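Local coordinates for protein ribose transcriptional regulator (Enterococcus faecium DO, PDB 4RK1) that binds ribose and, as a member of the LacI family, probably regulates transcription by binding DNA under the control of this sugar, at residues 24-29 with 40-45; 34-39 with 249-254; 141-146 with 217-222; 195-200 with 222-227. All coordinates share one frame; numbering follows the deposited sequence.

Interaction 1 (24-29 with 40-45)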
loop_
_atom_site.group_PDB
_atom_site.type_symbol
_atom_site.label_atom_id
_atom_site.label_comp_id
_atom_site.label_asym_id
_atom_site.label_seq_id
_atom_site.Cartn_x
_atom_site.Cartn_y
_atom_site.Cartn_z
ATOM N N THR B 24 3.519 1.194 5.803
ATOM C CA THR B 24 3.999 0.524 7.011
ATOM C C THR B 24 4.743 1.496 7.930
ATOM O O THR B 24 4.625 1.397 9.145
ATOM C CB THR B 24 4.867 -0.693 6.669
ATOM O OG1 THR B 24 4.054 -1.661 6.002
ATOM C CG2 THR B 24 5.451 -1.319 7.918
ATOM N N LEU B 25 5.503 2.426 7.346
ATOM C CA LEU B 25 6.155 3.484 8.112
ATOM C C LEU B 25 5.123 4.257 8.911
ATOM O O LEU B 25 5.278 4.476 10.111
ATOM C CB LEU B 25 6.887 4.443 7.183
ATOM C CG LEU B 25 7.601 5.613 7.870
ATOM C CD1 LEU B 25 8.931 5.129 8.432
ATOM C CD2 LEU B 25 7.817 6.742 6.881
HETATM N N MSE B 26 4.064 4.659 8.224
HETATM C CA MSE B 26 2.950 5.354 8.859
HETATM C C MSE B 26 2.343 4.598 9.994
HETATM O O MSE B 26 2.062 5.177 11.040
HETATM C CB MSE B 26 1.859 5.620 7.837
HETATM C CG MSE B 26 1.819 7.096 7.568
HETATM SE SE MSE B 26 0.824 7.878 9.062
HETATM C CE MSE B 26 -0.878 7.432 8.132
ATOM N N ARG B 27 2.126 3.304 9.811
ATOM C CA ARG B 27 1.604 2.461 10.901
ATOM C C ARG B 27 2.515 2.475 12.129
ATOM O O ARG B 27 2.031 2.486 13.257
ATOM C CB ARG B 27 1.386 1.012 10.435
ATOM C CG ARG B 27 -0.030 0.723 9.952
ATOM C CD ARG B 27 -0.271 -0.769 9.737
ATOM N NE ARG B 27 -0.063 -1.577 10.945
ATOM C CZ ARG B 27 0.960 -2.410 11.160
ATOM N NH1 ARG B 27 1.026 -3.080 12.306
ATOM N NH2 ARG B 27 1.918 -2.590 10.252
ATOM N N GLY B 28 3.832 2.466 11.919
ATOM C CA GLY B 28 4.770 2.532 13.041
ATOM C C GLY B 28 4.691 3.865 13.774
ATOM O O GLY B 28 4.728 3.915 14.999
ATOM N N ILE B 29 4.577 4.945 13.008
ATOM C CA ILE B 29 4.389 6.284 13.568
ATOM C C ILE B 29 3.100 6.346 14.395
ATOM O O ILE B 29 3.132 6.743 15.562
ATOM C CB ILE B 29 4.356 7.351 12.463
ATOM C CG1 ILE B 29 5.746 7.496 11.832
ATOM C CG2 ILE B 29 3.885 8.693 13.010
ATOM C CD1 ILE B 29 5.744 8.215 10.495
ATOM N N THR B 40 -2.575 11.380 13.741
ATOM C CA THR B 40 -1.581 11.330 12.675
ATOM C C THR B 40 -2.262 11.542 11.336
ATOM O O THR B 40 -3.228 10.853 11.002
ATOM C CB THR B 40 -0.838 9.975 12.660
ATOM O OG1 THR B 40 -0.419 9.643 13.989
ATOM C CG2 THR B 40 0.377 10.029 11.743
ATOM N N ILE B 41 -1.763 12.504 10.575
ATOM C CA ILE B 41 -2.252 12.744 9.225
ATOM C C ILE B 41 -1.113 12.564 8.248
ATOM O O ILE B 41 0.045 12.833 8.577
ATOM C CB ILE B 41 -2.898 14.136 9.039
ATOM C CG1 ILE B 41 -1.878 15.273 9.178
ATOM C CG2 ILE B 41 -4.047 14.322 10.025
ATOM C CD1 ILE B 41 -2.478 16.641 8.956
ATOM N N LEU B 42 -1.444 12.083 7.057
ATOM C CA LEU B 42 -0.445 11.823 6.027
ATOM C C LEU B 42 -0.709 12.618 4.758
ATOM O O LEU B 42 -1.848 12.748 4.303
ATOM C CB LEU B 42 -0.394 10.337 5.699
ATOM C CG LEU B 42 0.586 10.023 4.563
ATOM C CD1 LEU B 42 1.497 8.877 4.937
ATOM C CD2 LEU B 42 -0.136 9.749 3.250
ATOM N N CYS B 43 0.375 13.138 4.203
ATOM C CA CYS B 43 0.388 13.834 2.942
ATOM C C CYS B 43 1.313 13.110 1.999
ATOM O O CYS B 43 2.404 12.705 2.384
ATOM C CB CYS B 43 0.938 15.240 3.117
ATOM S SG CYS B 43 -0.337 16.449 3.393
ATOM N N ASN B 44 0.871 12.990 0.757
ATOM C CA ASN B 44 1.622 12.365 -0.307
ATOM C C ASN B 44 2.205 13.505 -1.124
ATOM O O ASN B 44 1.512 14.105 -1.935
ATOM C CB ASN B 44 0.668 11.501 -1.148
ATOM C CG ASN B 44 1.391 10.569 -2.086
ATOM O OD1 ASN B 44 2.272 9.824 -1.669
ATOM N ND2 ASN B 44 1.001 10.575 -3.357
ATOM N N ALA B 45 3.468 13.827 -0.875
ATOM C CA ALA B 45 4.103 14.987 -1.490
ATOM C C ALA B 45 5.285 14.553 -2.341
ATOM O O ALA B 45 6.313 14.134 -1.808
ATOM C CB ALA B 45 4.549 15.970 -0.419
#
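In the beta-alpha-beta crossover that runs from strand 9-14 through helix 20-33 into strand 39-44, Met26 and Ile29 of the helix settle on Thr40 and Leu42 of the strand. Helix segment and strand run nearly antiparallel, at 158°, with their axes 9.7 Å apart, as expected when a crossover helix lies over the strand that follows it. Side chains alternate along the strand: Thr40 and Leu42 point to the helix, whereas Ile41 points away. Met26, a selenomethionine, touches both strand side chains. Its chain folds twice, at chi2 (-80°) and chi3 (-83°), and so lies along the strand surface with its selenium and methyl carbon between the two strand side chains. The selenium, Met26 SE, rests 3.5 Å from Thr40 CG2, and the terminal Met26 CE lies 3.8 Å from Leu42 CB. One turn later Ile29 meets the same threonine methyl at about a right angle, Ile29 CG2 being 4.0 Å from Thr40 CG2. No hydrogen bond crosses between the two segments, which meet through apolar contacts. Beyond them, Ile29 and Thr40 also touch Val12 and Leu42 touches Val14, both of the adjacent strand 9-14, while helix 239-255 packs on Leu25 and Ile29. On the strand's other face Ile41 meets Cys43 of the second subunit, to which Leu42 is also joined by backbone hydrogen bonds.

Interaction 2 (34-39 with 249-254)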
loop_
_atom_site.group_PDB
_atom_site.type_symbol
_atom_site.label_atom_id
_atom_site.label_comp_id
_atom_site.label_asym_id
_atom_site.label_seq_id
_atom_site.Cartn_x
_atom_site.Cartn_y
_atom_site.Cartn_z
ATOM N N TYR B 34 -0.570 7.458 18.699
ATOM C CA TYR B 34 -1.899 7.083 19.219
ATOM C C TYR B 34 -1.911 7.009 20.744
ATOM O O TYR B 34 -2.858 7.454 21.381
ATOM C CB TYR B 34 -2.346 5.735 18.628
ATOM C CG TYR B 34 -3.614 5.153 19.218
ATOM C CD1 TYR B 34 -4.867 5.613 18.818
ATOM C CD2 TYR B 34 -3.563 4.126 20.162
ATOM C CE1 TYR B 34 -6.031 5.078 19.350
ATOM C CE2 TYR B 34 -4.722 3.585 20.699
ATOM C CZ TYR B 34 -5.952 4.064 20.290
ATOM O OH TYR B 34 -7.106 3.532 20.818
ATOM N N LYS B 35 -0.845 6.467 21.319
ATOM C CA LYS B 35 -0.741 6.304 22.769
ATOM C C LYS B 35 -0.632 7.627 23.532
ATOM O O LYS B 35 -0.894 7.661 24.729
ATOM C CB LYS B 35 0.444 5.395 23.123
ATOM C CG LYS B 35 0.221 3.932 22.763
ATOM C CD LYS B 35 1.354 3.044 23.258
ATOM C CE LYS B 35 2.572 3.126 22.353
ATOM N NZ LYS B 35 3.814 2.673 23.038
ATOM N N GLN B 36 -0.243 8.705 22.853
ATOM C CA GLN B 36 -0.212 10.039 23.465
ATOM C C GLN B 36 -1.349 10.929 22.968
ATOM O O GLN B 36 -1.272 12.153 23.053
ATOM C CB GLN B 36 1.137 10.711 23.188
ATOM C CG GLN B 36 2.342 9.860 23.567
ATOM C CD GLN B 36 2.340 9.445 25.027
ATOM O OE1 GLN B 36 2.031 10.243 25.910
ATOM N NE2 GLN B 36 2.689 8.190 25.287
ATOM N N ASN B 37 -2.398 10.303 22.439
ATOM C CA ASN B 37 -3.585 11.003 21.947
ATOM C C ASN B 37 -3.292 12.026 20.850
ATOM O O ASN B 37 -3.983 13.032 20.732
ATOM C CB ASN B 37 -4.342 11.660 23.112
ATOM C CG ASN B 37 -4.822 10.649 24.135
ATOM O OD1 ASN B 37 -5.555 9.716 23.802
ATOM N ND2 ASN B 37 -4.411 10.827 25.387
ATOM N N PHE B 38 -2.266 11.766 20.048
ATOM C CA PHE B 38 -2.034 12.566 18.854
ATOM C C PHE B 38 -2.780 11.954 17.681
ATOM O O PHE B 38 -2.903 10.737 17.580
ATOM C CB PHE B 38 -0.540 12.662 18.538
ATOM C CG PHE B 38 0.189 13.686 19.357
ATOM C CD1 PHE B 38 0.701 13.360 20.601
ATOM C CD2 PHE B 38 0.374 14.978 18.877
ATOM C CE1 PHE B 38 1.378 14.299 21.361
ATOM C CE2 PHE B 38 1.047 15.923 19.632
ATOM C CZ PHE B 38 1.554 15.578 20.876
ATOM N N VAL B 39 -3.284 12.815 16.806
ATOM C CA VAL B 39 -3.853 12.409 15.533
ATOM C C VAL B 39 -2.733 12.457 14.502
ATOM O O VAL B 39 -2.022 13.455 14.407
ATOM C CB VAL B 39 -4.998 13.371 15.114
ATOM C CG1 VAL B 39 -5.507 13.061 13.711
ATOM C CG2 VAL B 39 -6.137 13.301 16.125
ATOM N N LEU B 249 11.120 10.144 18.756
ATOM C CA LEU B 249 11.981 11.318 18.694
ATOM C C LEU B 249 11.165 12.608 18.700
ATOM O O LEU B 249 11.526 13.569 19.385
ATOM C CB LEU B 249 12.851 11.297 17.447
ATOM C CG LEU B 249 14.074 10.394 17.472
ATOM C CD1 LEU B 249 14.662 10.328 16.078
ATOM C CD2 LEU B 249 15.115 10.898 18.461
ATOM N N LEU B 250 10.072 12.638 17.936
ATOM C CA LEU B 250 9.243 13.846 17.862
ATOM C C LEU B 250 8.568 14.146 19.195
ATOM O O LEU B 250 8.574 15.289 19.629
ATOM C CB LEU B 250 8.204 13.768 16.747
ATOM C CG LEU B 250 7.403 15.042 16.451
ATOM C CD1 LEU B 250 8.294 16.256 16.243
ATOM C CD2 LEU B 250 6.540 14.827 15.222
ATOM N N LEU B 251 7.995 13.130 19.836
ATOM C CA LEU B 251 7.345 13.315 21.142
ATOM C C LEU B 251 8.333 13.804 22.191
ATOM O O LEU B 251 7.985 14.627 23.025
ATOM C CB LEU B 251 6.719 12.014 21.646
ATOM C CG LEU B 251 5.513 11.449 20.889
ATOM C CD1 LEU B 251 5.130 10.111 21.496
ATOM C CD2 LEU B 251 4.341 12.414 20.909
ATOM N N ASP B 252 9.557 13.281 22.152
ATOM C CA ASP B 252 10.605 13.706 23.078
ATOM C C ASP B 252 11.014 15.148 22.845
ATOM O O ASP B 252 11.246 15.898 23.797
ATOM C CB ASP B 252 11.817 12.778 22.994
ATOM C CG ASP B 252 11.532 11.405 23.578
ATOM O OD1 ASP B 252 10.514 11.248 24.281
ATOM O OD2 ASP B 252 12.322 10.483 23.324
ATOM N N ARG B 253 11.084 15.533 21.580
ATOM C CA ARG B 253 11.370 16.916 21.209
ATOM C C ARG B 253 10.277 17.863 21.669
ATOM O O ARG B 253 10.562 18.986 22.083
ATOM C CB ARG B 253 11.559 17.032 19.700
ATOM C CG ARG B 253 11.883 18.426 19.192
ATOM C CD ARG B 253 13.166 18.979 19.777
ATOM N NE ARG B 253 14.305 18.081 19.570
ATOM C CZ ARG B 253 15.491 18.243 20.148
ATOM N NH1 ARG B 253 16.464 17.375 19.903
ATOM N NH2 ARG B 253 15.711 19.276 20.970
ATOM N N ILE B 254 9.025 17.422 21.585
ATOM C CA ILE B 254 7.909 18.242 22.038
ATOM C C ILE B 254 7.958 18.348 23.563
ATOM O O ILE B 254 7.814 19.433 24.110
ATOM C CB ILE B 254 6.545 17.697 21.547
ATOM C CG1 ILE B 254 6.439 17.833 20.019
ATOM C CG2 ILE B 254 5.388 18.444 22.210
ATOM C CD1 ILE B 254 5.325 17.008 19.405
#
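The carbonyl oxygen of Gln36 is hydrogen-bonded to NZ of Lys8, whose charge also makes a cation-pi interaction with the ring of Phe38; both residues meet Leu251. Across from them, Leu251 of helix 239-255 divides its two methyl groups between them. Leu251 CD1 lies 3.5 Å from Gln36 CG, touching the aliphatic part of a side chain that bends at chi2 (-57°). The other branch, Leu251 CD2, takes the aromatic side, 3.5 Å from Phe38 CE1 and 3.8 Å from Phe38 CD1; the leucine and phenylalanine side chains lie alongside each other, pointing opposite ways. Gln36 CB sits in plane at the edge of the Phe38 ring, so the two residues of segment 34-39 pack on each other as well as on Leu251. Between them the chain makes the Schellman motif that ends helix 20-33. Asn37 is its C-prime residue, with a positive phi of 58°, and the motif pairs Phe38 N with Leu33 O and Asn37 N with Tyr34 O, the latter at 3.1 Å. The chain then enters strand 39-44. Three residues further along helix 239-255, Ile254 adds a looser contact, its CD1 standing 4.3 Å from Phe38 CZ. Leu251 also touches Ile32 and Leu33 of helix 20-33, and Phe38 packs on Ile10 of strand 9-14. Elsewhere on helix 239-255, Arg253 makes a salt bridge to Asp103 and a cation-pi contact with Trp261.

Interaction 3 (141-146 with 217-222). With RIB (alpha-D-ribofuranose), chain K.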
loop_
_atom_site.group_PDB
_atom_site.type_symbol
_atom_site.label_atom_id
_atom_site.label_comp_id
_atom_site.label_asym_id
_atom_site.label_seq_id
_atom_site.Cartn_x
_atom_site.Cartn_y
_atom_site.Cartn_z
ATOM N N HIS B 141 20.906 6.383 -3.589
ATOM C CA HIS B 141 22.255 6.530 -4.129
ATOM C C HIS B 141 23.277 5.835 -3.224
ATOM O O HIS B 141 24.182 5.172 -3.704
ATOM C CB HIS B 141 22.593 8.009 -4.275
ATOM C CG HIS B 141 24.006 8.271 -4.682
ATOM N ND1 HIS B 141 24.494 7.946 -5.929
ATOM C CD2 HIS B 141 25.037 8.837 -4.007
ATOM C CE1 HIS B 141 25.766 8.296 -6.005
ATOM N NE2 HIS B 141 26.119 8.839 -4.852
ATOM N N ALA B 142 23.118 5.976 -1.910
ATOM C CA ALA B 142 24.031 5.346 -0.973
ATOM C C ALA B 142 23.984 3.820 -1.072
ATOM O O ALA B 142 25.013 3.166 -0.900
ATOM C CB ALA B 142 23.750 5.808 0.446
ATOM N N ARG B 143 22.810 3.249 -1.360
ATOM C CA ARG B 143 22.709 1.800 -1.588
ATOM C C ARG B 143 23.555 1.404 -2.791
ATOM O O ARG B 143 24.259 0.388 -2.774
ATOM C CB ARG B 143 21.265 1.353 -1.836
ATOM C CG ARG B 143 20.305 1.701 -0.721
ATOM C CD ARG B 143 18.857 1.388 -1.068
ATOM N NE ARG B 143 17.965 2.041 -0.115
ATOM C CZ ARG B 143 16.641 2.060 -0.200
ATOM N NH1 ARG B 143 16.013 1.452 -1.206
ATOM N NH2 ARG B 143 15.943 2.704 0.734
ATOM N N ILE B 144 23.463 2.198 -3.848
ATOM C CA ILE B 144 24.195 1.916 -5.078
ATOM C C ILE B 144 25.707 1.988 -4.820
ATOM O O ILE B 144 26.464 1.127 -5.277
ATOM C CB ILE B 144 23.748 2.860 -6.224
ATOM C CG1 ILE B 144 22.296 2.557 -6.617
ATOM C CG2 ILE B 144 24.669 2.736 -7.431
ATOM C CD1 ILE B 144 21.668 3.591 -7.540
ATOM N N GLU B 145 26.124 2.980 -4.040
ATOM C CA GLU B 145 27.529 3.126 -3.678
ATOM C C GLU B 145 28.025 1.926 -2.872
ATOM O O GLU B 145 29.121 1.426 -3.113
ATOM C CB GLU B 145 27.758 4.426 -2.904
ATOM C CG GLU B 145 27.540 5.692 -3.726
ATOM C CD GLU B 145 28.477 5.778 -4.913
ATOM O OE1 GLU B 145 29.700 5.653 -4.698
ATOM O OE2 GLU B 145 27.989 5.957 -6.052
ATOM N N GLY B 146 27.215 1.450 -1.935
ATOM C CA GLY B 146 27.588 0.272 -1.156
ATOM C C GLY B 146 27.699 -0.957 -2.034
ATOM O O GLY B 146 28.588 -1.801 -1.850
ATOM N N ILE B 217 17.713 -9.878 -6.146
ATOM C CA ILE B 217 17.624 -9.381 -4.773
ATOM C C ILE B 217 16.993 -7.985 -4.767
ATOM O O ILE B 217 17.336 -7.130 -5.581
ATOM C CB ILE B 217 18.986 -9.419 -4.038
ATOM C CG1 ILE B 217 18.845 -8.861 -2.612
ATOM C CG2 ILE B 217 20.051 -8.623 -4.783
ATOM C CD1 ILE B 217 20.029 -9.143 -1.736
ATOM N N GLY B 218 16.037 -7.784 -3.858
ATOM C CA GLY B 218 15.326 -6.523 -3.722
ATOM C C GLY B 218 15.795 -5.707 -2.528
ATOM O O GLY B 218 16.908 -5.879 -2.032
ATOM N N TYR B 219 14.942 -4.796 -2.079
ATOM C CA TYR B 219 15.275 -3.922 -0.951
ATOM C C TYR B 219 14.006 -3.428 -0.277
ATOM O O TYR B 219 13.108 -2.896 -0.955
ATOM C CB TYR B 219 16.117 -2.713 -1.415
ATOM C CG TYR B 219 17.040 -2.157 -0.350
ATOM C CD1 TYR B 219 16.556 -1.345 0.680
ATOM C CD2 TYR B 219 18.409 -2.452 -0.367
ATOM C CE1 TYR B 219 17.408 -0.835 1.654
ATOM C CE2 TYR B 219 19.266 -1.956 0.598
ATOM C CZ TYR B 219 18.775 -1.148 1.607
ATOM O OH TYR B 219 19.656 -0.683 2.567
ATOM N N ASP B 220 13.966 -3.633 1.047
ATOM C CA ASP B 220 12.968 -3.116 2.018
ATOM C C ASP B 220 12.480 -4.229 2.949
ATOM O O ASP B 220 12.385 -4.025 4.146
ATOM C CB ASP B 220 11.727 -2.466 1.385
ATOM C CG ASP B 220 12.003 -1.106 0.795
ATOM O OD1 ASP B 220 13.089 -0.520 1.055
ATOM O OD2 ASP B 220 11.117 -0.633 0.054
ATOM N N ASN B 221 12.171 -5.387 2.369
ATOM C CA ASN B 221 11.433 -6.448 3.035
ATOM C C ASN B 221 10.005 -6.040 3.397
ATOM O O ASN B 221 9.554 -6.249 4.515
ATOM C CB ASN B 221 12.181 -6.959 4.279
ATOM C CG ASN B 221 11.607 -8.262 4.807
ATOM O OD1 ASN B 221 11.271 -9.163 4.036
ATOM N ND2 ASN B 221 11.476 -8.360 6.120
ATOM N N ILE B 222 9.283 -5.460 2.448
ATOM C CA ILE B 222 7.844 -5.247 2.647
ATOM C C ILE B 222 7.168 -6.618 2.734
ATOM O O ILE B 222 7.723 -7.617 2.264
ATOM C CB ILE B 222 7.220 -4.325 1.564
ATOM C CG1 ILE B 222 7.397 -4.895 0.143
ATOM C CG2 ILE B 222 7.835 -2.933 1.651
ATOM C CD1 ILE B 222 6.573 -4.178 -0.911
HETATM O O5 RIB K . 10.598 1.308 -1.258
HETATM C C5 RIB K . 10.549 2.736 -1.375
HETATM C C4 RIB K . 11.916 3.227 -1.193
HETATM O O4 RIB K . 11.957 4.663 -1.258
HETATM C C3 RIB K . 12.238 2.665 0.183
HETATM O O3 RIB K . 13.356 1.818 -0.010
HETATM C C2 RIB K . 12.450 3.901 1.031
HETATM O O2 RIB K . 13.643 3.845 1.796
HETATM C C1 RIB K . 12.304 5.099 0.069
HETATM O O1 RIB K . 13.434 5.948 0.071
#
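Arg143 and Tyr219 meet by stacking. The guanidinium lies flat on the phenol ring, the two planes only 7° apart and the group centres separated by 4.0 Å. The methylene before it joins in: Arg143 CD stands 3.6 Å from the centroid of the Tyr219 ring, almost on the ring normal, a CH-pi contact. The arginine chain, extended from CG to NE (chi2 173°), passes over the ring face as far as the sugar. Hydrogen bonds to ribose come next. Arg143 NH1 donates to RIB O3 at 2.9 Å and Arg143 NH2 to the same RIB O3 at 2.8 Å, the latter moderately bent (N-H...O 145°), while a weak bond links Arg143 NH2 to RIB O2. RIB O3 in turn donates to Asp220 OD1 at 2.6 Å, so this hydroxyl is gripped by three bonds from both segments. Electrostatics are less direct: Arg143 NH1 and Asp220 OD1 are 4.2 Å apart with the oxygen well out of the guanidinium plane, an attraction of charges without a salt bridge. Arg143 NE has a true salt bridge to Asp109, which with Tyr219 fixes the rotation of the guanidinium. Tyr219 thus acts from the second shell, behind a first-shell arginine. Asp94, Gln95, Asn139, Asn192 and Gln237 also hydrogen-bond the ligand in the sugar pocket, in the cleft of a LacI-family, periplasmic-binding-protein-like domain.

Interaction 4 (195-200 with 222-227)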
loop_
_atom_site.group_PDB
_atom_site.type_symbol
_atom_site.label_atom_id
_atom_site.label_comp_id
_atom_site.label_asym_id
_atom_site.label_seq_id
_atom_site.Cartn_x
_atom_site.Cartn_y
_atom_site.Cartn_z
ATOM N N LEU B 195 10.070 -2.634 -7.454
ATOM C CA LEU B 195 10.822 -2.872 -8.686
ATOM C C LEU B 195 11.023 -4.360 -8.930
ATOM O O LEU B 195 10.841 -4.835 -10.048
ATOM C CB LEU B 195 12.175 -2.168 -8.637
ATOM C CG LEU B 195 12.147 -0.650 -8.843
ATOM C CD1 LEU B 195 13.501 -0.068 -8.483
ATOM C CD2 LEU B 195 11.790 -0.279 -10.282
ATOM N N ALA B 196 11.395 -5.109 -7.893
ATOM C CA ALA B 196 11.585 -6.540 -8.071
ATOM C C ALA B 196 10.290 -7.232 -8.509
ATOM O O ALA B 196 10.334 -8.134 -9.357
ATOM C CB ALA B 196 12.149 -7.186 -6.804
ATOM N N PHE B 197 9.153 -6.838 -7.928
ATOM C CA PHE B 197 7.869 -7.459 -8.288
ATOM C C PHE B 197 7.562 -7.223 -9.777
ATOM O O PHE B 197 7.068 -8.110 -10.465
ATOM C CB PHE B 197 6.712 -6.918 -7.463
ATOM C CG PHE B 197 6.862 -7.087 -5.969
ATOM C CD1 PHE B 197 7.725 -8.024 -5.423
ATOM C CD2 PHE B 197 6.116 -6.288 -5.107
ATOM C CE1 PHE B 197 7.844 -8.160 -4.055
ATOM C CE2 PHE B 197 6.231 -6.423 -3.740
ATOM C CZ PHE B 197 7.096 -7.358 -3.210
ATOM N N GLY B 198 7.854 -6.019 -10.252
ATOM C CA GLY B 198 7.776 -5.700 -11.679
ATOM C C GLY B 198 8.566 -6.646 -12.551
ATOM O O GLY B 198 8.066 -7.116 -13.578
ATOM N N LEU B 199 9.791 -6.946 -12.129
ATOM C CA LEU B 199 10.641 -7.898 -12.829
ATOM C C LEU B 199 10.069 -9.298 -12.819
ATOM O O LEU B 199 10.121 -9.993 -13.831
ATOM C CB LEU B 199 12.045 -7.931 -12.232
ATOM C CG LEU B 199 12.955 -6.756 -12.574
ATOM C CD1 LEU B 199 14.226 -6.859 -11.743
ATOM C CD2 LEU B 199 13.280 -6.736 -14.059
ATOM N N TYR B 200 9.534 -9.728 -11.682
ATOM C CA TYR B 200 8.896 -11.033 -11.635
ATOM C C TYR B 200 7.849 -11.140 -12.734
ATOM O O TYR B 200 7.799 -12.132 -13.450
ATOM C CB TYR B 200 8.209 -11.279 -10.298
ATOM C CG TYR B 200 9.039 -11.894 -9.191
ATOM C CD1 TYR B 200 10.272 -11.373 -8.824
ATOM C CD2 TYR B 200 8.537 -12.962 -8.451
ATOM C CE1 TYR B 200 11.002 -11.921 -7.778
ATOM C CE2 TYR B 200 9.246 -13.506 -7.403
ATOM C CZ TYR B 200 10.473 -12.979 -7.058
ATOM O OH TYR B 200 11.173 -13.533 -6.013
ATOM N N ILE B 222 9.283 -5.460 2.448
ATOM C CA ILE B 222 7.844 -5.247 2.647
ATOM C C ILE B 222 7.168 -6.618 2.734
ATOM O O ILE B 222 7.723 -7.617 2.264
ATOM C CB ILE B 222 7.220 -4.325 1.564
ATOM C CG1 ILE B 222 7.397 -4.895 0.143
ATOM C CG2 ILE B 222 7.835 -2.933 1.651
ATOM C CD1 ILE B 222 6.573 -4.178 -0.911
ATOM N N ASP B 223 6.007 -6.678 3.386
ATOM C CA ASP B 223 5.315 -7.958 3.650
ATOM C C ASP B 223 5.127 -8.837 2.410
ATOM O O ASP B 223 5.279 -10.062 2.484
ATOM C CB ASP B 223 3.926 -7.709 4.285
ATOM C CG ASP B 223 4.003 -7.311 5.747
ATOM O OD1 ASP B 223 5.106 -7.336 6.326
ATOM O OD2 ASP B 223 2.949 -6.970 6.323
HETATM N N MSE B 224 4.815 -8.214 1.275
HETATM C CA MSE B 224 4.548 -8.948 0.019
HETATM C C MSE B 224 5.656 -9.882 -0.415
HETATM O O MSE B 224 5.392 -10.868 -1.134
HETATM C CB MSE B 224 4.188 -7.944 -1.084
HETATM C CG MSE B 224 3.562 -8.572 -2.327
HETATM SE SE MSE B 224 1.731 -9.215 -1.949
HETATM C CE MSE B 224 1.545 -10.606 -3.336
ATOM N N CYS B 225 6.891 -9.616 0.018
ATOM C CA CYS B 225 8.039 -10.505 -0.288
ATOM C C CYS B 225 7.785 -11.973 0.057
ATOM O O CYS B 225 8.302 -12.873 -0.596
ATOM C CB CYS B 225 9.280 -10.052 0.473
ATOM S SG CYS B 225 10.031 -8.527 -0.113
ATOM N N GLU B 226 6.984 -12.204 1.089
ATOM C CA GLU B 226 6.688 -13.558 1.544
ATOM C C GLU B 226 5.467 -14.192 0.873
ATOM O O GLU B 226 5.161 -15.353 1.126
ATOM C CB GLU B 226 6.522 -13.560 3.073
ATOM C CG GLU B 226 7.814 -13.184 3.786
ATOM C CD GLU B 226 7.863 -13.616 5.236
ATOM O OE1 GLU B 226 6.881 -13.387 5.968
ATOM O OE2 GLU B 226 8.896 -14.179 5.642
ATOM N N TYR B 227 4.767 -13.429 0.037
ATOM C CA TYR B 227 3.552 -13.896 -0.597
ATOM C C TYR B 227 3.732 -14.192 -2.077
ATOM O O TYR B 227 2.871 -14.802 -2.680
ATOM C CB TYR B 227 2.408 -12.892 -0.369
ATOM C CG TYR B 227 2.008 -12.815 1.085
ATOM C CD1 TYR B 227 2.749 -12.067 1.987
ATOM C CD2 TYR B 227 0.906 -13.520 1.569
ATOM C CE1 TYR B 227 2.412 -12.012 3.330
ATOM C CE2 TYR B 227 0.568 -13.472 2.908
ATOM C CZ TYR B 227 1.314 -12.717 3.782
ATOM O OH TYR B 227 0.957 -12.680 5.118
#
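With CG anti to its carbonyl carbon (chi1 -58°), Phe197 sends its ring off helix 193-205 toward Ile222, Met224 and Cys225. Ile222 replies from the less usual setting in which CG1 lies between the backbone N and the carbonyl carbon (chi1 59°), and this carries its terminal methyl to the ring: Ile222 CD1 is 3.6 Å from Phe197 CE2. The neighbouring ring carbon, Phe197 CZ, lies 3.6 Å from Met224 CB. From there the selenomethionine chain bends at chi2 and leads its end away, so only its first carbons pack on the phenylalanine. Cys225 meets Phe197 CZ through its backbone N (3.9 Å), its SG being further off at 4.4 Å. The three partners are gathered by the 3-10 turn at 223-226, where Cys225 N bonds Ile222 O at 3.1 Å. At the start of helix 193-205, Asp193 OD2 accepts a hydrogen bond from Ile222 N, tying the turn to the helix. Phe197 also packs on Met224 of the second subunit, and Tyr227 makes a cation-pi contact with Arg201 of that subunit. The cluster thus joins a helix to the loop between strands 215-218 and 233-236 of the alpha/beta sugar-binding fold, at the dimer interface.

Overall arrangement
The four contacts fall into two pairs, whose members each have centres 14 Å apart. Interactions 1 and 2 adjoin at residues 39 and 40; interaction 1 closes early in the chain, while interaction 2 brings the distant helix 239-255 back beside the end of helix 20-33. In sequence, interactions 3 and 4 follow interaction 1, between the two segments of interaction 2, and share Ile222, which leads from the ribose site into the 3-10 turn. Centres of interactions 2 and 4 are about 33 Å apart, in different lobes of the sugar-binding domain. Interactions 1, 2 and 4 touch the second subunit; interaction 3 does not; it lies at the ribose site in the cleft between the lobes.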